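Local coordinates for protein PTHB1 (Homo sapiens, PDB 4YD8) that helps build the BBSome, a coat complex thought to sort specific membrane proteins to the primary cilium, and begins with a seven-bladed beta-propeller, at residues 76-81 with 99-104; 107-112 with 129-134. All coordinates share one frame; numbering follows the deposited sequence.

Both contacts lie in the seven-bladed beta-propeller that makes up this N-terminal part of the protein, their centres about 10 Å apart. Contact 2 pairs the third and fourth strands of the blade formed by strands 84-88, 98-102, 106-112 and 127-134, while contact 1 ties the second strand and the residues just after it to the loop arriving from the preceding blade. Strands 98-102 and 106-112 are neighbours, with Leu99 O 2.8 Å from Tyr110 N, a probable hydrogen bond. Separately, Leu78 CD2 of the loop packs 3.8 Å from Tyr110 OH. Gly145, which is critical for protein stability, lies about 12 Å from the side chain of Tyr131 in contact 2; contact 1 is away from that site.

Contact 1. Residues 76-81 with 99-104; sequences VDLRDP and LAVLHS
The imidazole of His103 has the carboxylate of Asp80 stacked on it, the two planes only 23° apart, and at the same time gives its ND1 hydrogen to the backbone of Pro81. CB of Asp80 sits over the ring face, 4.0 Å from the centroid of His103 in a CH-pi contact, and the carboxylate continues along that side as far as CB of His103. The bond from His103 ND1 to Pro81 O is 2.9 Å long and close to straight; it leaves near the ring plane but meets the oxygen from above the carbonyl plane. With CG of His103 anti to its own carbonyl carbon, this torsion (chi1 -60°) sets the ring beside Asp80 and Pro81. One water adds a second clasp, donating to Asp80 OD1 and to Pro81 O and accepting from Ser104 N at 2.8 Å. Pro81 O is therefore gripped by two donors.

Nearer strand 72-77 the contact becomes apolar. Leu78 CD1 meets Val101 CG1 tip to tip at 3.9 Å, and Leu78 CB lies 4.0 Å from His103 CE1, the two side chains crossing at about a right angle. Branched aliphatic residues suit this place, where Tyr110 also packs against both Leu78 and Val101. An Asx turn spans Leu78, with Arg79 N donating to Asp77 OD1 at 2.9 Å, as the chain leaves strand 72-77.

Histidine thus serves as both flat platform and donor, and the nearby carboxylate would probably ease protonation of the ring, though Lys106, which also touches Asp80, may offset part of that effect.

Contact 2. Residues 107-112 with 129-134; sequences LCVYSV and LMYEHN
Val109 lies against the ring of Tyr131, its CB over one face at 3.9 Å from the ring centroid and its CG2 near the phenol end, 3.5 Å from Tyr131 CZ. Tyr131 reaches this position with CG between its backbone N and carbonyl carbon (chi1 60°), which swings the ring across the beta-branched neighbour, and its OH is hydrogen-bonded to Phe90 O. Replacing Tyr131 by alanine takes the ring away and is likely to leave Val109 uncovered on that side and Phe90 O without its phenol partner. Leu107, on the same face of the sheet, lies beside His133, their CD2 atoms 4.1 Å apart with the methyl at the imidazole edge; His133 NE2 is held by Gln170 O. These strands, 106-112 and 127-134, are the antiparallel third and fourth of a propeller blade, and a classic beta bulge interrupts their register: Met130 and Tyr131 both face Val109, whose O accepts from Met130 N at 2.7 Å while its N donates to Tyr131 O at 3.0 Å. On the other face Leu129, with CG anti to its backbone N, sets CD1 over the Tyr110 ring, 4.0 Å from its centroid, an apolar branch suited to this CH-pi contact, and 3.8 Å from Cys108 CB.

Contact 1. Residues 76-81 with 99-104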
ATOM      1  N   VAL A  76      19.389  -2.166  -4.790  1.00 29.82           N
ATOM      2  CA  VAL A  76      20.360  -1.914  -3.733  1.00 29.89           C
ATOM      3  C   VAL A  76      20.123  -2.863  -2.557  1.00 32.59           C
ATOM      4  O   VAL A  76      18.981  -3.135  -2.166  1.00 27.92           O
ATOM      5  CB  VAL A  76      20.315  -0.436  -3.247  1.00 26.64           C
ATOM      6  CG1 VAL A  76      18.913  -0.037  -2.856  1.00 35.04           C
ATOM      7  CG2 VAL A  76      21.272  -0.222  -2.078  1.00 30.79           C
ATOM      8  N   ASP A  77      21.215  -3.381  -2.015  1.00 30.93           N
ATOM      9  CA  ASP A  77      21.175  -4.181  -0.805  1.00 32.11           C
ATOM     10  C   ASP A  77      21.209  -3.265   0.415  1.00 29.98           C
ATOM     11  O   ASP A  77      22.253  -2.703   0.744  1.00 32.14           O
ATOM     12  CB  ASP A  77      22.357  -5.158  -0.771  1.00 38.80           C
ATOM     13  CG  ASP A  77      22.293  -6.108   0.403  1.00 45.70           C
ATOM     14  OD1 ASP A  77      21.335  -6.015   1.200  1.00 43.52           O
ATOM     15  OD2 ASP A  77      23.210  -6.946   0.540  1.00 54.61           O
ATOM     16  N   LEU A  78      20.071  -3.122   1.084  1.00 27.24           N
ATOM     17  CA  LEU A  78      19.981  -2.261   2.258  1.00 31.93           C
ATOM     18  C   LEU A  78      20.466  -2.963   3.533  1.00 34.74           C
ATOM     19  O   LEU A  78      20.559  -2.335   4.586  1.00 36.71           O
ATOM     20  CB  LEU A  78      18.542  -1.763   2.432  1.00 26.12           C
ATOM     21  CG  LEU A  78      18.014  -0.950   1.239  1.00 28.84           C
ATOM     22  CD1 LEU A  78      16.557  -0.533   1.446  1.00 25.73           C
ATOM     23  CD2 LEU A  78      18.910   0.268   0.979  1.00 31.04           C
ATOM     24  N   ARG A  79      20.790  -4.253   3.412  1.00 37.43           N
ATOM     25  CA  ARG A  79      21.403  -5.064   4.477  1.00 38.94           C
ATOM     26  C   ARG A  79      20.572  -5.133   5.757  1.00 40.10           C
ATOM     27  O   ARG A  79      21.111  -5.226   6.865  1.00 44.81           O
ATOM     28  CB  ARG A  79      22.795  -4.520   4.805  1.00 20.00           C
ATOM     29  N   ASP A  80      19.262  -5.124   5.582  1.00 32.74           N
ATOM     30  CA  ASP A  80      18.302  -5.027   6.668  1.00 37.79           C
ATOM     31  C   ASP A  80      16.930  -5.356   6.060  1.00 31.11           C
ATOM     32  O   ASP A  80      16.551  -4.745   5.063  1.00 32.14           O
ATOM     33  CB  ASP A  80      18.331  -3.618   7.269  1.00 46.40           C
ATOM     34  CG  ASP A  80      17.724  -3.550   8.647  1.00 58.56           C
ATOM     35  OD1 ASP A  80      16.902  -4.426   8.977  1.00 62.86           O
ATOM     36  OD2 ASP A  80      18.076  -2.617   9.408  1.00 65.13           O
ATOM     37  N   PRO A  81      16.201  -6.341   6.627  1.00 31.51           N
ATOM     38  CA  PRO A  81      14.892  -6.678   6.039  1.00 29.40           C
ATOM     39  C   PRO A  81      13.978  -5.465   5.861  1.00 29.30           C
ATOM     40  O   PRO A  81      13.883  -4.614   6.755  1.00 30.74           O
ATOM     41  CB  PRO A  81      14.297  -7.663   7.057  1.00 32.47           C
ATOM     42  CG  PRO A  81      15.502  -8.355   7.624  1.00 34.29           C
ATOM     43  CD  PRO A  81      16.570  -7.263   7.721  1.00 34.70           C
ATOM     44  N   LEU A  99      11.044   8.289  -1.208  1.00 20.45           N
ATOM     45  CA  LEU A  99      10.811   6.893  -0.824  1.00 21.23           C
ATOM     46  C   LEU A  99      11.063   6.723   0.661  1.00 20.63           C
ATOM     47  O   LEU A  99      12.142   7.078   1.136  1.00 21.26           O
ATOM     48  CB  LEU A  99      11.742   5.967  -1.593  1.00 22.41           C
ATOM     49  CG  LEU A  99      11.708   4.475  -1.222  1.00 23.22           C
ATOM     50  CD1 LEU A  99      10.356   3.861  -1.527  1.00 25.34           C
ATOM     51  CD2 LEU A  99      12.815   3.703  -1.918  1.00 28.47           C
ATOM     52  N   ALA A 100      10.087   6.181   1.390  1.00 20.41           N
ATOM     53  CA  ALA A 100      10.328   5.793   2.785  1.00 21.61           C
ATOM     54  C   ALA A 100      10.470   4.278   2.830  1.00 23.15           C
ATOM     55  O   ALA A 100       9.663   3.555   2.253  1.00 21.21           O
ATOM     56  CB  ALA A 100       9.199   6.261   3.690  1.00 20.76           C
ATOM     57  N   VAL A 101      11.519   3.809   3.492  1.00 23.26           N
ATOM     58  CA  VAL A 101      11.747   2.389   3.676  1.00 22.40           C
ATOM     59  C   VAL A 101      11.701   2.120   5.170  1.00 25.90           C
ATOM     60  O   VAL A 101      12.483   2.694   5.934  1.00 23.41           O
ATOM     61  CB  VAL A 101      13.102   1.946   3.100  1.00 24.54           C
ATOM     62  CG1 VAL A 101      13.320   0.443   3.311  1.00 24.03           C
ATOM     63  CG2 VAL A 101      13.189   2.319   1.596  1.00 22.82           C
ATOM     64  N   LEU A 102      10.776   1.266   5.579  1.00 22.84           N
ATOM     65  CA  LEU A 102      10.650   0.908   6.986  1.00 23.43           C
ATOM     66  C   LEU A 102      11.413  -0.368   7.255  1.00 24.54           C
ATOM     67  O   LEU A 102      11.188  -1.382   6.588  1.00 26.98           O
ATOM     68  CB  LEU A 102       9.177   0.735   7.361  1.00 24.37           C
ATOM     69  CG  LEU A 102       8.910   0.400   8.830  1.00 28.80           C
ATOM     70  CD1 LEU A 102       9.410   1.539   9.731  1.00 23.89           C
ATOM     71  CD2 LEU A 102       7.423   0.145   9.019  1.00 23.01           C
ATOM     72  N   HIS A 103      12.306  -0.316   8.244  1.00 25.54           N
ATOM     73  CA  HIS A 103      12.999  -1.496   8.756  1.00 26.89           C
ATOM     74  C   HIS A 103      12.529  -1.723  10.185  1.00 27.48           C
ATOM     75  O   HIS A 103      11.820  -0.891  10.742  1.00 28.24           O
ATOM     76  CB  HIS A 103      14.524  -1.312   8.732  1.00 27.91           C
ATOM     77  CG  HIS A 103      15.094  -1.071   7.366  1.00 30.31           C
ATOM     78  ND1 HIS A 103      15.241  -2.070   6.430  1.00 31.12           N
ATOM     79  CD2 HIS A 103      15.570   0.062   6.784  1.00 27.22           C
ATOM     80  CE1 HIS A 103      15.777  -1.567   5.328  1.00 29.85           C
ATOM     81  NE2 HIS A 103      16.000  -0.281   5.528  1.00 27.91           N
ATOM     82  N   SER A 104      12.938  -2.836  10.779  1.00 28.81           N
ATOM     83  CA  SER A 104      12.553  -3.138  12.154  1.00 31.19           C
ATOM     84  C   SER A 104      12.917  -2.029  13.145  1.00 29.98           C
ATOM     85  O   SER A 104      12.105  -1.676  14.012  1.00 34.48           O
ATOM     86  CB  SER A 104      13.197  -4.447  12.605  1.00 34.60           C
ATOM     87  OG  SER A 104      12.866  -4.697  13.957  1.00 40.45           O
TER
HETATM   88  O   HOH W   1      14.208  -4.917   9.381  1.00 30.54           O

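Contact 2. Residues 107-112 with 129-134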
ATOM      1  N   LEU A 107      13.776   3.980  10.135  1.00 26.00           N
ATOM      2  CA  LEU A 107      13.006   4.480   9.009  1.00 26.95           C
ATOM      3  C   LEU A 107      13.964   5.315   8.163  1.00 28.65           C
ATOM      4  O   LEU A 107      14.610   6.229   8.686  1.00 28.16           O
ATOM      5  CB  LEU A 107      11.821   5.305   9.496  1.00 26.36           C
ATOM      6  CG  LEU A 107      11.144   6.212   8.454  1.00 28.59           C
ATOM      7  CD1 LEU A 107      10.280   5.399   7.512  1.00 27.06           C
ATOM      8  CD2 LEU A 107      10.323   7.309   9.141  1.00 27.07           C
ATOM      9  N   CYS A 108      14.080   4.996   6.873  1.00 24.12           N
ATOM     10  CA  CYS A 108      15.022   5.707   6.002  1.00 24.15           C
ATOM     11  C   CYS A 108      14.272   6.361   4.853  1.00 25.93           C
ATOM     12  O   CYS A 108      13.405   5.733   4.245  1.00 23.51           O
ATOM     13  CB  CYS A 108      16.095   4.753   5.472  1.00 26.90           C
ATOM     14  SG  CYS A 108      17.063   3.915   6.794  1.00 32.40           S
ATOM     15  N   VAL A 109      14.584   7.624   4.584  1.00 23.03           N
ATOM     16  CA  VAL A 109      13.904   8.355   3.513  1.00 24.80           C
ATOM     17  C   VAL A 109      14.923   8.713   2.427  1.00 24.45           C
ATOM     18  O   VAL A 109      15.999   9.225   2.720  1.00 23.12           O
ATOM     19  CB  VAL A 109      13.182   9.615   4.069  1.00 25.11           C
ATOM     20  CG1 VAL A 109      12.706  10.523   2.942  1.00 22.39           C
ATOM     21  CG2 VAL A 109      11.974   9.199   4.915  1.00 25.47           C
ATOM     22  N   TYR A 110      14.589   8.390   1.176  1.00 22.84           N
ATOM     23  CA  TYR A 110      15.518   8.502   0.052  1.00 22.35           C
ATOM     24  C   TYR A 110      14.994   9.396  -1.045  1.00 23.69           C
ATOM     25  O   TYR A 110      13.791   9.432  -1.307  1.00 22.87           O
ATOM     26  CB  TYR A 110      15.792   7.138  -0.580  1.00 24.60           C
ATOM     27  CG  TYR A 110      16.505   6.171   0.321  1.00 24.35           C
ATOM     28  CD1 TYR A 110      17.888   6.119   0.352  1.00 26.34           C
ATOM     29  CD2 TYR A 110      15.790   5.305   1.131  1.00 23.26           C
ATOM     30  CE1 TYR A 110      18.556   5.236   1.179  1.00 25.94           C
ATOM     31  CE2 TYR A 110      16.447   4.415   1.962  1.00 24.11           C
ATOM     32  CZ  TYR A 110      17.829   4.396   1.979  1.00 26.08           C
ATOM     33  OH  TYR A 110      18.489   3.525   2.795  1.00 28.72           O
ATOM     34  N   SER A 111      15.920  10.061  -1.721  1.00 22.32           N
ATOM     35  CA  SER A 111      15.623  10.769  -2.964  1.00 22.75           C
ATOM     36  C   SER A 111      16.041   9.928  -4.174  1.00 24.74           C
ATOM     37  O   SER A 111      17.216   9.602  -4.324  1.00 29.52           O
ATOM     38  CB  SER A 111      16.356  12.119  -2.975  1.00 27.68           C
ATOM     39  OG  SER A 111      16.212  12.778  -4.224  1.00 30.10           O
ATOM     40  N   VAL A 112      15.094   9.608  -5.058  1.00 22.22           N
ATOM     41  CA  VAL A 112      15.400   8.836  -6.256  1.00 22.67           C
ATOM     42  C   VAL A 112      15.424   9.769  -7.450  1.00 24.51           C
ATOM     43  O   VAL A 112      14.449  10.470  -7.698  1.00 25.11           O
ATOM     44  CB  VAL A 112      14.357   7.721  -6.497  1.00 23.59           C
ATOM     45  CG1 VAL A 112      14.669   6.965  -7.773  1.00 26.01           C
ATOM     46  CG2 VAL A 112      14.308   6.766  -5.301  1.00 23.16           C
ATOM     47  N   LEU A 129      20.218   8.852   0.469  1.00 26.04           N
ATOM     48  CA  LEU A 129      19.575   8.985   1.773  1.00 26.68           C
ATOM     49  C   LEU A 129      19.409  10.454   2.151  1.00 27.97           C
ATOM     50  O   LEU A 129      20.380  11.224   2.131  1.00 26.38           O
ATOM     51  CB  LEU A 129      20.395   8.260   2.842  1.00 28.29           C
ATOM     52  CG  LEU A 129      19.810   8.248   4.254  1.00 32.00           C
ATOM     53  CD1 LEU A 129      18.611   7.326   4.327  1.00 29.47           C
ATOM     54  CD2 LEU A 129      20.882   7.825   5.262  1.00 30.02           C
HETATM   55  N   MSE A 130      18.189  10.853   2.487  1.00 24.23           N
HETATM   56  CA  MSE A 130      17.947  12.228   2.940  1.00 27.70           C
HETATM   57  C   MSE A 130      18.066  12.301   4.451  1.00 28.70           C
HETATM   58  O   MSE A 130      18.713  13.197   4.988  1.00 26.56           O
HETATM   59  CB  MSE A 130      16.570  12.729   2.493  1.00 26.13           C
HETATM   60  CG  MSE A 130      16.369  12.758   0.985  1.00 24.07           C
HETATM   61 SE   MSE A 130      17.627  13.968   0.140  1.00 31.15          SE
HETATM   62  CE  MSE A 130      16.907  15.717   0.658  1.00 34.83           C
ATOM     63  N   TYR A 131      17.434  11.357   5.144  1.00 24.79           N
ATOM     64  CA  TYR A 131      17.574  11.284   6.591  1.00 26.03           C
ATOM     65  C   TYR A 131      17.121   9.923   7.044  1.00 29.02           C
ATOM     66  O   TYR A 131      16.460   9.201   6.301  1.00 25.65           O
ATOM     67  CB  TYR A 131      16.767  12.377   7.314  1.00 26.60           C
ATOM     68  CG  TYR A 131      15.269  12.316   7.053  1.00 27.67           C
ATOM     69  CD1 TYR A 131      14.425  11.541   7.856  1.00 28.33           C
ATOM     70  CD2 TYR A 131      14.699  13.046   6.009  1.00 27.90           C
ATOM     71  CE1 TYR A 131      13.050  11.487   7.609  1.00 23.76           C
ATOM     72  CE2 TYR A 131      13.337  13.005   5.763  1.00 24.41           C
ATOM     73  CZ  TYR A 131      12.520  12.225   6.557  1.00 24.61           C
ATOM     74  OH  TYR A 131      11.172  12.193   6.316  1.00 25.88           O
ATOM     75  N   GLU A 132      17.481   9.571   8.268  1.00 28.17           N
ATOM     76  CA  GLU A 132      16.960   8.347   8.852  1.00 27.07           C
ATOM     77  C   GLU A 132      16.655   8.568  10.320  1.00 29.64           C
ATOM     78  O   GLU A 132      17.314   9.368  10.993  1.00 30.37           O
ATOM     79  CB  GLU A 132      17.945   7.190   8.679  1.00 35.20           C
ATOM     80  CG  GLU A 132      19.278   7.387   9.351  1.00 45.56           C
ATOM     81  CD  GLU A 132      20.248   6.259   9.049  1.00 55.21           C
ATOM     82  OE1 GLU A 132      19.788   5.178   8.637  1.00 58.86           O
ATOM     83  OE2 GLU A 132      21.469   6.458   9.213  1.00 58.64           O
ATOM     84  N   HIS A 133      15.642   7.855  10.797  1.00 27.36           N
ATOM     85  CA  HIS A 133      15.273   7.870  12.198  1.00 31.16           C
ATOM     86  C   HIS A 133      15.568   6.511  12.800  1.00 29.06           C
ATOM     87  O   HIS A 133      15.082   5.494  12.311  1.00 30.14           O
ATOM     88  CB  HIS A 133      13.788   8.204  12.365  1.00 29.76           C
ATOM     89  CG  HIS A 133      13.446   9.614  12.007  1.00 33.40           C
ATOM     90  ND1 HIS A 133      13.845  10.693  12.773  1.00 33.28           N
ATOM     91  CD2 HIS A 133      12.752  10.128  10.966  1.00 33.48           C
ATOM     92  CE1 HIS A 133      13.406  11.806  12.215  1.00 42.62           C
ATOM     93  NE2 HIS A 133      12.736  11.493  11.122  1.00 31.48           N
ATOM     94  N   ASN A 134      16.344   6.486  13.873  1.00 30.22           N
ATOM     95  CA  ASN A 134      16.550   5.236  14.578  1.00 33.88           C
ATOM     96  C   ASN A 134      15.417   5.040  15.583  1.00 38.03           C
ATOM     97  O   ASN A 134      15.160   5.910  16.414  1.00 37.67           O
ATOM     98  CB  ASN A 134      17.931   5.226  15.246  1.00 41.32           C
ATOM     99  CG  ASN A 134      19.061   5.253  14.220  1.00 52.88           C
ATOM    100  OD1 ASN A 134      19.243   4.301  13.457  1.00 50.32           O
ATOM    101  ND2 ASN A 134      19.808   6.356  14.177  1.00 57.79           N
TER